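Local coordinates for sulfur oxidation protein SOXB (Thermus thermophilus, PDB 2WDD), which hydrolyses a sulfur-sulfur bond, probably that of cysteine S-thiosulfonate intermediates in the Sox sulfur-oxidation pathway, at a site with two manganese ions, at residues V258-H263 with Q267-L272; V157-S162 with L212-A217; I279-S284 with V315-W320; Y221-H226 with L234-D239. All blocks are in the same frame, centred on the assembly; numbering follows the deposited sequence.

Contacts 1, 2 and 3 lie in the buried core of the metal-binding domain and share one mixed sheet, in which strands 210-217, 257-262 and 281-284 are successive neighbours. Contacts 2 and 3 join the inner side of that sheet to a second sheet and are apolar packing, with no hydrogen bond between their segments. Contact 1 uses the outer side, where a helix is fastened by a buried serine-aspartate hydrogen bond, and the residue just after its strand is a manganese ligand. Contact 4 follows in the chain from strand 210-217; several of its residues are partly exposed, and it mixes a CH-pi contact, a lysine-to-carbonyl bond and a bound tertiary-butyl alcohol.

Contact 1 (V258-H263 with Q267-L272); sequences VVLLSH and QLDAAL. With MN (manganese (II) ion), chain H.
A polar strand-to-helix contact, with S262 bonded to D269, ties the strand to the helix of the beta-alpha-beta unit 257-262, 266-273, 281-284 in the core of the metal-binding domain. S262 is the last residue of strand 257-262, and D269 lies in the first half of helix 266-273. The hydroxyl of S262 is the donor: OG reaches OD1 of D269 at 2.6 Å and approaches the lone pair on the side of the other carboxylate oxygen, so that OG is also only 3.2 Å from OD2 of D269. With OG anti to the backbone N (chi1 -173°), the serine points its hydroxyl at the helix. The loop between the segments adds to the grip, because N264 bonds S262 OG through its backbone N and D269 OD1 through its side-chain ND2. On the other carboxylate oxygen, S284 OG bonds D269 OD2 in one of the two conformers of that serine. With this conformer the buried carboxylate has partners on both oxygens, which might stabilise a negative charge. Besides these bonds, L260 CD2 only brushes the carboxylate, 4.3 Å from D269 OD1. One residue beyond S262, H263 turns its side chain away from the helix and binds manganese through NE2 at 2.2 Å. D132, H163 and H286 bind the same ion, and G130 O bonds ND1 of H263, which should fix the rotation of the ring. Strand 257-262 runs between the parallel strands 210-217 and 281-284. Beside it, L260 packs on V215 and A217, while L272 carries helix 266-273 against L243 of helix 240-252.

Contact 2 (V157-S162 with L212-A217); sequences VDHMVS and LAVVGA
V161 and G216 make the tight end of this contact, H159 and V214 the looser one. V161 CG1 stands 3.6 Å from G216 CA and 3.7 Å from A217 N, pressed directly on the backbone because G216 has no side chain to hold it off. Its other methyl, CG2, lies 3.7 Å from A217 O. CG1 is placed there by a torsion that sets it anti to the carbonyl carbon (chi1 -64°), and it also packs on L261 O of the adjacent strand. The two segments belong to different sheets, 159-160 beside strand 124-129 and 210-217 beside 257-262. Their faces meet in a sandwich, consistent with a metallophosphoesterase-like domain. The touching parts run 17° from parallel. Toward V214 the backbones diverge: H159 and V214 have their CA atoms 8.4 Å apart, against 6.0 Å for V161 and G216. Here CD2 of the H159 ring meets V214 CG1 obliquely at 4.1 Å. The imidazole is held by polar partners elsewhere, ND1 bonding E183 O and NE2 bonding NE2 of H205. This looser end is buried too, with L128 and L185 also touching H159.

Contact 3 (I279-S284 with V315-W320); sequences IDLILS and VDLKLW
No ring, amide or carboxylate carries the contact of L281 and L283 with V315 and L317; the flat surfaces that meet are those of two beta-sheets, each lined here by branched aliphatic side chains. L281 is the central piece. A chi1 of 171° stretches it away from its own backbone N, toward the other sheet, where CD2 touches two neighbouring side chains of the facing strand. This methyl meets V315 CG1 tip to tip at 4.0 Å, and L281 CD2 also lies 4.2 Å from L317 CD2, whose side chain comes in at a slant. L283 leaves its strand at a different angle and brings CD2 to within 4.4 Å of the second methyl of V315, CG2. V315 thus offers one branch to each leucine. Strands 281-284 and 315-320 run in opposite directions, 172° apart, with axes 11.1 Å from each other. That is too far for backbone bonding and a usual spacing for stacked sheets. Alternate residues point elsewhere: I282 packs on S262, and D316 forms salt bridges with R314 and R328. L31 of strand 29-34 touches L281, L283 and L317, so the leucine cluster continues into the neighbouring strand. W301 of strand 300-304 and I324 of strand 323-333 add to the surroundings of L281. Such packing of aliphatic side chains between two mixed sheets forms the hydrophobic centre of the layered alpha-beta sandwich of metallophosphoesterase-like enzymes, whose manganese ions lie at one end of the sheets, one of them about 13 Å from the side chain of L283.

Contact 4 (Y221-H226 with L234-D239); sequences YVKVSH and LSFALD. With TBU (tertiary-butyl alcohol), chain E.
V222 faces the ring of F236 where the short helix 222-225, which follows strand 210-217, packs against the end of strand 234-235, one half of a two-stranded antiparallel sheet with 190-191. The valine sits over one face of the phenyl ring: CG2 is 3.9 Å from the ring centroid, 24° off the normal and shifted toward the rim, a CH-pi contact. W166 meets the same ring edge-to-face. K223, the next residue of the helix, passes the F236 ring obliquely, with CG near CD2 of the phenyl. Beyond that point its chain bends at chi3 and chi4, curling the ammonium group back to L234 O. NZ donates there at 3.0 Å, lying in the carbonyl plane, and also bonds T231 OG1. Within the helix, S225 OG turns back to Y221 O, the carbonyl of the N-cap residue, at 2.8 Å. H226, just after the helix, bonds the manganese ligand H163 and so belongs to the second shell of the metal site. Between lysine and strand lies a bound tertiary-butyl alcohol, flanked by K223 and A237, though its exact placing is less sure. The alcohol is anchored by the backbone: F236 N points its hydrogen straight at the alcohol O, 2.9 Å away, with an N-H...O angle of 179°.

Contact 1 (V258-H263 with Q267-L272)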
# COMPACT_ATOMS: atom_id res chain seq x y z
N VAL A 258 -19.14 5.40 -15.77
CA VAL A 258 -18.07 4.41 -15.72
C VAL A 258 -17.10 4.69 -14.57
O VAL A 258 -16.57 5.79 -14.46
CB VAL A 258 -17.32 4.36 -17.07
CG1 VAL A 258 -16.09 3.44 -16.99
CG2 VAL A 258 -18.26 3.91 -18.19
N VAL A 259 -16.90 3.69 -13.74
CA VAL A 259 -15.99 3.78 -12.60
C VAL A 259 -14.84 2.82 -12.85
O VAL A 259 -15.08 1.65 -13.13
CB VAL A 259 -16.70 3.39 -11.29
CG1 VAL A 259 -15.73 3.47 -10.09
CG2 VAL A 259 -17.94 4.25 -11.06
N LEU A 260 -13.60 3.29 -12.73
CA LEU A 260 -12.44 2.41 -12.88
C LEU A 260 -11.94 2.05 -11.48
O LEU A 260 -11.53 2.93 -10.74
CB LEU A 260 -11.31 3.09 -13.67
CG LEU A 260 -10.03 2.25 -13.81
CD1 LEU A 260 -10.29 1.05 -14.73
CD2 LEU A 260 -8.89 3.08 -14.35
N LEU A 261 -12.01 0.77 -11.11
CA LEU A 261 -11.50 0.26 -9.84
C LEU A 261 -10.07 -0.12 -10.18
O LEU A 261 -9.83 -1.10 -10.89
CB LEU A 261 -12.28 -1.00 -9.43
CG LEU A 261 -11.89 -1.71 -8.12
CD1 LEU A 261 -11.98 -0.77 -6.93
CD2 LEU A 261 -12.81 -2.91 -7.93
N SER A 262 -9.13 0.75 -9.80
CA SER A 262 -7.75 0.65 -10.25
C SER A 262 -6.70 0.27 -9.24
O SER A 262 -6.74 0.68 -8.07
CB SER A 262 -7.36 2.04 -10.77
OG SER A 262 -6.08 2.02 -11.39
N HIS A 263 -5.69 -0.46 -9.72
CA HIS A 263 -4.50 -0.74 -8.93
C HIS A 263 -3.29 -0.30 -9.75
O HIS A 263 -2.23 -0.91 -9.66
CB HIS A 263 -4.37 -2.19 -8.47
CG HIS A 263 -3.55 -2.32 -7.22
ND1 HIS A 263 -4.12 -2.46 -5.97
CD2 HIS A 263 -2.21 -2.23 -7.02
CE1 HIS A 263 -3.16 -2.47 -5.06
NE2 HIS A 263 -2.00 -2.34 -5.67
N GLN A 267 -0.94 8.33 -9.45
CA GLN A 267 -0.37 9.25 -10.43
C GLN A 267 -0.58 8.70 -11.83
O GLN A 267 -0.89 9.45 -12.77
CB GLN A 267 1.11 9.48 -10.17
CG GLN A 267 1.39 10.04 -8.77
CD GLN A 267 0.57 11.29 -8.47
OE1 GLN A 267 0.59 12.25 -9.24
NE2 GLN A 267 -0.14 11.28 -7.35
N LEU A 268 -0.46 7.38 -11.98
CA LEU A 268 -0.72 6.77 -13.27
C LEU A 268 -2.21 6.92 -13.61
O LEU A 268 -2.57 7.22 -14.75
CB LEU A 268 -0.28 5.31 -13.28
CG LEU A 268 -0.51 4.54 -14.57
CD1 LEU A 268 0.01 5.31 -15.79
CD2 LEU A 268 0.16 3.16 -14.46
N ASP A 269 -3.07 6.75 -12.62
CA ASP A 269 -4.49 6.95 -12.85
C ASP A 269 -4.75 8.38 -13.33
O ASP A 269 -5.60 8.60 -14.20
CB ASP A 269 -5.29 6.70 -11.57
CG ASP A 269 -5.43 5.22 -11.25
OD1 ASP A 269 -5.39 4.40 -12.19
OD2 ASP A 269 -5.67 4.91 -10.06
N ALA A 270 -4.06 9.36 -12.73
CA ALA A 270 -4.28 10.76 -13.12
C ALA A 270 -3.86 10.97 -14.58
O ALA A 270 -4.52 11.71 -15.32
CB ALA A 270 -3.52 11.71 -12.20
N ALA A 271 -2.77 10.31 -14.99
CA ALA A 271 -2.30 10.43 -16.36
C ALA A 271 -3.33 9.83 -17.31
O ALA A 271 -3.61 10.39 -18.38
CB ALA A 271 -0.95 9.74 -16.53
N LEU A 272 -3.92 8.70 -16.92
CA LEU A 272 -4.94 8.05 -17.73
C LEU A 272 -6.21 8.90 -17.85
O LEU A 272 -6.88 8.88 -18.89
CB LEU A 272 -5.30 6.67 -17.16
CG LEU A 272 -4.20 5.61 -17.28
CD1 LEU A 272 -4.61 4.35 -16.53
CD2 LEU A 272 -3.90 5.30 -18.75
MN MN H . 0.02 -2.44 -4.88
O HOH W 1 0.47 -1.22 -3.21

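Contact 2 (V157-S162 with L212-A217)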
# COMPACT_ATOMS: atom_id res chain seq x y z
N VAL A 157 -17.93 -8.84 -0.63
CA VAL A 157 -17.25 -7.93 -1.55
C VAL A 157 -17.76 -8.18 -2.96
O VAL A 157 -17.74 -9.32 -3.43
CB VAL A 157 -15.72 -8.13 -1.48
CG1 VAL A 157 -15.01 -7.32 -2.56
CG2 VAL A 157 -15.20 -7.79 -0.09
N ASP A 158 -18.22 -7.14 -3.65
CA ASP A 158 -18.76 -7.32 -5.00
C ASP A 158 -17.70 -7.48 -6.07
O ASP A 158 -17.86 -8.26 -7.01
CB ASP A 158 -19.68 -6.17 -5.36
CG ASP A 158 -20.92 -6.14 -4.51
OD1 ASP A 158 -21.69 -7.12 -4.54
OD2 ASP A 158 -21.08 -5.17 -3.74
N HIS A 159 -16.63 -6.70 -5.98
CA HIS A 159 -15.55 -6.77 -6.95
C HIS A 159 -14.21 -6.52 -6.29
O HIS A 159 -14.14 -5.86 -5.26
CB HIS A 159 -15.70 -5.68 -8.02
CG HIS A 159 -16.92 -5.83 -8.88
ND1 HIS A 159 -17.12 -6.93 -9.69
CD2 HIS A 159 -17.97 -5.00 -9.09
CE1 HIS A 159 -18.26 -6.78 -10.34
NE2 HIS A 159 -18.79 -5.62 -10.01
N MET A 160 -13.16 -7.03 -6.92
CA MET A 160 -11.80 -6.72 -6.49
C MET A 160 -10.90 -6.74 -7.71
O MET A 160 -11.26 -7.31 -8.77
CB MET A 160 -11.28 -7.69 -5.43
CG MET A 160 -10.60 -8.94 -5.99
SD MET A 160 -9.92 -10.02 -4.65
CE MET A 160 -8.33 -9.20 -4.32
N VAL A 161 -9.76 -6.06 -7.59
CA VAL A 161 -8.71 -6.09 -8.59
C VAL A 161 -7.46 -6.60 -7.86
O VAL A 161 -7.55 -7.05 -6.71
CB VAL A 161 -8.51 -4.76 -9.33
CG1 VAL A 161 -9.78 -4.43 -10.14
CG2 VAL A 161 -8.16 -3.62 -8.38
N SER A 162 -6.30 -6.55 -8.52
CA SER A 162 -5.14 -7.18 -7.90
C SER A 162 -3.77 -6.59 -8.13
O SER A 162 -3.54 -5.80 -9.04
CB SER A 162 -5.09 -8.63 -8.39
OG SER A 162 -4.66 -8.66 -9.75
N LEU A 212 -24.46 1.55 -14.16
CA LEU A 212 -23.11 1.95 -13.78
C LEU A 212 -22.15 0.81 -14.06
O LEU A 212 -22.33 -0.29 -13.54
CB LEU A 212 -23.07 2.26 -12.29
CG LEU A 212 -21.74 2.69 -11.65
CD1 LEU A 212 -21.33 4.05 -12.17
CD2 LEU A 212 -21.88 2.72 -10.13
N ALA A 213 -21.11 1.09 -14.83
CA ALA A 213 -20.08 0.08 -15.12
C ALA A 213 -18.91 0.24 -14.15
O ALA A 213 -18.43 1.35 -13.93
CB ALA A 213 -19.56 0.24 -16.54
N VAL A 214 -18.42 -0.89 -13.63
CA VAL A 214 -17.21 -0.92 -12.80
C VAL A 214 -16.20 -1.65 -13.68
O VAL A 214 -16.40 -2.83 -14.02
CB VAL A 214 -17.41 -1.69 -11.48
CG1 VAL A 214 -16.09 -1.78 -10.69
CG2 VAL A 214 -18.48 -1.03 -10.62
N VAL A 215 -15.16 -0.94 -14.11
CA VAL A 215 -14.09 -1.51 -14.93
C VAL A 215 -12.93 -1.77 -13.98
O VAL A 215 -12.67 -0.96 -13.10
CB VAL A 215 -13.66 -0.53 -16.04
CG1 VAL A 215 -12.53 -1.12 -16.91
CG2 VAL A 215 -14.87 -0.10 -16.88
N GLY A 216 -12.23 -2.89 -14.13
CA GLY A 216 -11.10 -3.17 -13.27
C GLY A 216 -9.75 -3.09 -13.96
O GLY A 216 -9.59 -3.44 -15.13
N ALA A 217 -8.75 -2.64 -13.21
CA ALA A 217 -7.38 -2.59 -13.70
C ALA A 217 -6.44 -3.08 -12.61
O ALA A 217 -6.45 -2.57 -11.50
CB ALA A 217 -6.99 -1.19 -14.13

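Contact 3 (I279-S284 with V315-W320)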
# COMPACT_ATOMS: atom_id res chain seq x y z
N ILE A 279 -14.06 7.94 -18.57
CA ILE A 279 -13.95 7.43 -17.21
C ILE A 279 -14.45 8.55 -16.31
O ILE A 279 -13.88 9.64 -16.30
CB ILE A 279 -12.52 7.03 -16.82
CG1 ILE A 279 -12.01 5.91 -17.74
CG2 ILE A 279 -12.50 6.59 -15.38
CD1 ILE A 279 -10.61 5.44 -17.42
N ASP A 280 -15.53 8.30 -15.57
CA ASP A 280 -16.12 9.32 -14.72
C ASP A 280 -15.52 9.39 -13.33
O ASP A 280 -15.43 10.46 -12.74
CB ASP A 280 -17.63 9.13 -14.64
CG ASP A 280 -18.28 9.13 -16.02
OD1 ASP A 280 -18.01 10.08 -16.79
OD2 ASP A 280 -18.95 8.13 -16.36
N LEU A 281 -15.12 8.24 -12.81
CA LEU A 281 -14.56 8.18 -11.48
C LEU A 281 -13.51 7.08 -11.47
O LEU A 281 -13.70 6.04 -12.10
CB LEU A 281 -15.66 7.80 -10.49
CG LEU A 281 -15.26 7.46 -9.05
CD1 LEU A 281 -14.69 8.70 -8.36
CD2 LEU A 281 -16.45 6.90 -8.25
N ILE A 282 -12.42 7.31 -10.75
CA ILE A 282 -11.37 6.30 -10.57
C ILE A 282 -11.21 6.12 -9.07
O ILE A 282 -11.06 7.11 -8.34
CB ILE A 282 -9.99 6.70 -11.18
CG1 ILE A 282 -10.09 6.85 -12.70
CG2 ILE A 282 -8.94 5.62 -10.85
CD1 ILE A 282 -8.87 7.47 -13.35
N LEU A 283 -11.26 4.86 -8.62
CA LEU A 283 -11.03 4.47 -7.23
C LEU A 283 -9.58 3.96 -7.31
O LEU A 283 -9.31 2.90 -7.88
CB LEU A 283 -12.01 3.36 -6.82
CG LEU A 283 -13.48 3.83 -6.86
CD1 LEU A 283 -14.45 2.71 -6.52
CD2 LEU A 283 -13.70 5.06 -5.94
N SER A 284 -8.67 4.78 -6.80
CA SER A 284 -7.23 4.55 -6.92
C SER A 284 -6.56 3.85 -5.75
O SER A 284 -6.39 4.44 -4.68
CB SER A 284 -6.49 5.88 -7.15
OG SER A 284 -6.84 6.51 -8.37
N VAL A 315 -18.54 6.74 -1.32
CA VAL A 315 -18.70 7.62 -2.47
C VAL A 315 -20.13 7.52 -2.98
O VAL A 315 -20.52 6.51 -3.56
CB VAL A 315 -17.71 7.30 -3.59
CG1 VAL A 315 -17.81 8.33 -4.72
CG2 VAL A 315 -16.28 7.23 -3.04
N ASP A 316 -20.91 8.59 -2.77
CA ASP A 316 -22.31 8.62 -3.21
C ASP A 316 -22.39 9.35 -4.52
O ASP A 316 -21.81 10.41 -4.68
CB ASP A 316 -23.18 9.31 -2.16
CG ASP A 316 -23.03 8.69 -0.79
OD1 ASP A 316 -23.33 7.49 -0.67
OD2 ASP A 316 -22.61 9.40 0.15
N LEU A 317 -23.04 8.72 -5.50
CA LEU A 317 -23.11 9.28 -6.84
C LEU A 317 -24.49 9.70 -7.30
O LEU A 317 -25.45 8.91 -7.25
CB LEU A 317 -22.59 8.26 -7.86
CG LEU A 317 -21.24 7.61 -7.57
CD1 LEU A 317 -20.92 6.52 -8.60
CD2 LEU A 317 -20.16 8.68 -7.54
N LYS A 318 -24.59 10.92 -7.83
CA LYS A 318 -25.81 11.36 -8.49
C LYS A 318 -25.47 11.15 -9.96
O LYS A 318 -24.57 11.79 -10.50
CB LYS A 318 -26.05 12.85 -8.26
CG LYS A 318 -26.88 13.15 -7.06
CD LYS A 318 -27.17 14.64 -7.01
CE LYS A 318 -28.08 14.99 -5.86
NZ LYS A 318 -28.26 16.47 -5.79
N LEU A 319 -26.17 10.23 -10.61
CA LEU A 319 -25.87 9.93 -12.00
C LEU A 319 -26.77 10.70 -12.95
O LEU A 319 -27.84 11.19 -12.55
CB LEU A 319 -26.03 8.43 -12.26
CG LEU A 319 -25.28 7.49 -11.30
CD1 LEU A 319 -25.61 6.03 -11.60
CD2 LEU A 319 -23.79 7.73 -11.40
N TRP A 320 -26.34 10.77 -14.20
CA TRP A 320 -27.15 11.30 -15.29
C TRP A 320 -26.91 10.43 -16.52
O TRP A 320 -26.04 9.55 -16.51
CB TRP A 320 -26.91 12.79 -15.56
CG TRP A 320 -25.63 13.14 -16.25
CD1 TRP A 320 -24.37 13.20 -15.69
CD2 TRP A 320 -25.48 13.58 -17.61
NE1 TRP A 320 -23.46 13.62 -16.63
CE2 TRP A 320 -24.11 13.87 -17.81
CE3 TRP A 320 -26.37 13.78 -18.67
CZ2 TRP A 320 -23.61 14.33 -19.04
CZ3 TRP A 320 -25.86 14.21 -19.90
CH2 TRP A 320 -24.50 14.51 -20.06

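Contact 4 (Y221-H226 with L234-D239)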
# COMPACT_ATOMS: atom_id res chain seq x y z
N TYR A 221 2.77 -3.51 -13.45
CA TYR A 221 4.18 -3.85 -13.30
C TYR A 221 4.48 -5.07 -12.45
O TYR A 221 5.57 -5.20 -11.88
CB TYR A 221 4.95 -2.62 -12.82
CG TYR A 221 4.66 -1.40 -13.66
CD1 TYR A 221 5.00 -1.36 -15.01
CD2 TYR A 221 4.00 -0.30 -13.12
CE1 TYR A 221 4.71 -0.24 -15.79
CE2 TYR A 221 3.73 0.83 -13.89
CZ TYR A 221 4.09 0.85 -15.22
OH TYR A 221 3.81 1.95 -16.00
N VAL A 222 3.53 -5.99 -12.38
CA VAL A 222 3.72 -7.20 -11.59
C VAL A 222 4.96 -7.99 -12.02
O VAL A 222 5.66 -8.56 -11.18
CB VAL A 222 2.45 -8.09 -11.62
CG1 VAL A 222 2.65 -9.36 -10.81
CG2 VAL A 222 1.23 -7.31 -11.10
N LYS A 223 5.19 -8.10 -13.32
CA LYS A 223 6.30 -8.91 -13.81
C LYS A 223 7.70 -8.47 -13.39
O LYS A 223 8.56 -9.32 -13.11
CB LYS A 223 6.18 -9.16 -15.32
CG LYS A 223 4.84 -9.78 -15.71
CD LYS A 223 4.88 -10.44 -17.08
CE LYS A 223 5.70 -11.72 -17.06
NZ LYS A 223 4.93 -12.89 -16.52
N VAL A 224 7.95 -7.17 -13.31
CA VAL A 224 9.26 -6.68 -12.91
C VAL A 224 9.36 -6.46 -11.40
O VAL A 224 10.45 -6.25 -10.86
CB VAL A 224 9.66 -5.39 -13.67
CG1 VAL A 224 9.67 -5.63 -15.18
CG2 VAL A 224 8.75 -4.22 -13.29
N SER A 225 8.22 -6.50 -10.71
CA SER A 225 8.15 -6.20 -9.28
C SER A 225 8.20 -7.39 -8.34
O SER A 225 8.34 -7.21 -7.12
CB SER A 225 6.89 -5.39 -8.99
OG SER A 225 6.92 -4.15 -9.67
N HIS A 226 8.04 -8.59 -8.89
CA HIS A 226 8.00 -9.80 -8.09
C HIS A 226 8.62 -10.93 -8.89
O HIS A 226 8.77 -10.81 -10.10
CB HIS A 226 6.55 -10.15 -7.79
CG HIS A 226 5.78 -9.00 -7.22
ND1 HIS A 226 5.94 -8.58 -5.92
CD2 HIS A 226 4.92 -8.12 -7.80
CE1 HIS A 226 5.19 -7.50 -5.71
NE2 HIS A 226 4.56 -7.21 -6.83
N LEU A 234 1.46 -14.95 -18.11
CA LEU A 234 0.59 -13.79 -18.06
C LEU A 234 1.28 -12.48 -18.41
O LEU A 234 2.46 -12.29 -18.11
CB LEU A 234 0.02 -13.63 -16.65
CG LEU A 234 -0.76 -14.83 -16.11
CD1 LEU A 234 -1.20 -14.59 -14.67
CD2 LEU A 234 -1.95 -15.09 -17.01
N SER A 235 0.51 -11.56 -18.99
CA SER A 235 0.96 -10.20 -19.25
C SER A 235 -0.03 -9.30 -18.51
O SER A 235 -1.23 -9.57 -18.50
CB SER A 235 0.91 -9.87 -20.73
OG SER A 235 1.21 -8.49 -20.92
N PHE A 236 0.48 -8.24 -17.87
CA PHE A 236 -0.34 -7.30 -17.11
C PHE A 236 -0.20 -5.91 -17.74
O PHE A 236 -0.64 -4.90 -17.16
CB PHE A 236 0.20 -7.20 -15.68
CG PHE A 236 -0.17 -8.35 -14.79
CD1 PHE A 236 -1.07 -8.17 -13.76
CD2 PHE A 236 0.42 -9.60 -14.94
CE1 PHE A 236 -1.42 -9.21 -12.93
CE2 PHE A 236 0.06 -10.65 -14.11
CZ PHE A 236 -0.88 -10.46 -13.12
N ALA A 237 0.52 -5.83 -18.85
CA ALA A 237 0.85 -4.54 -19.45
C ALA A 237 -0.28 -3.51 -19.53
O ALA A 237 -1.42 -3.85 -19.86
CB ALA A 237 1.47 -4.73 -20.83
N LEU A 238 0.06 -2.26 -19.23
CA LEU A 238 -0.88 -1.16 -19.36
C LEU A 238 -1.16 -1.06 -20.86
O LEU A 238 -0.22 -0.97 -21.66
CB LEU A 238 -0.24 0.14 -18.85
CG LEU A 238 -0.99 1.44 -19.13
CD1 LEU A 238 -2.22 1.55 -18.24
CD2 LEU A 238 -0.07 2.63 -18.92
N ASP A 239 -2.42 -1.15 -21.24
CA ASP A 239 -2.81 -1.14 -22.65
C ASP A 239 -3.94 -0.12 -22.83
O ASP A 239 -5.11 -0.44 -22.64
CB ASP A 239 -3.29 -2.54 -23.04
CG ASP A 239 -3.41 -2.73 -24.54
OD1 ASP A 239 -3.68 -1.74 -25.26
OD2 ASP A 239 -3.30 -3.89 -24.99
O TBU E . 3.34 -7.79 -18.03
C TBU E . 4.22 -7.35 -19.09
C1 TBU E . 3.88 -8.06 -20.37
C2 TBU E . 4.14 -5.85 -19.41
C3 TBU E . 5.65 -7.70 -18.71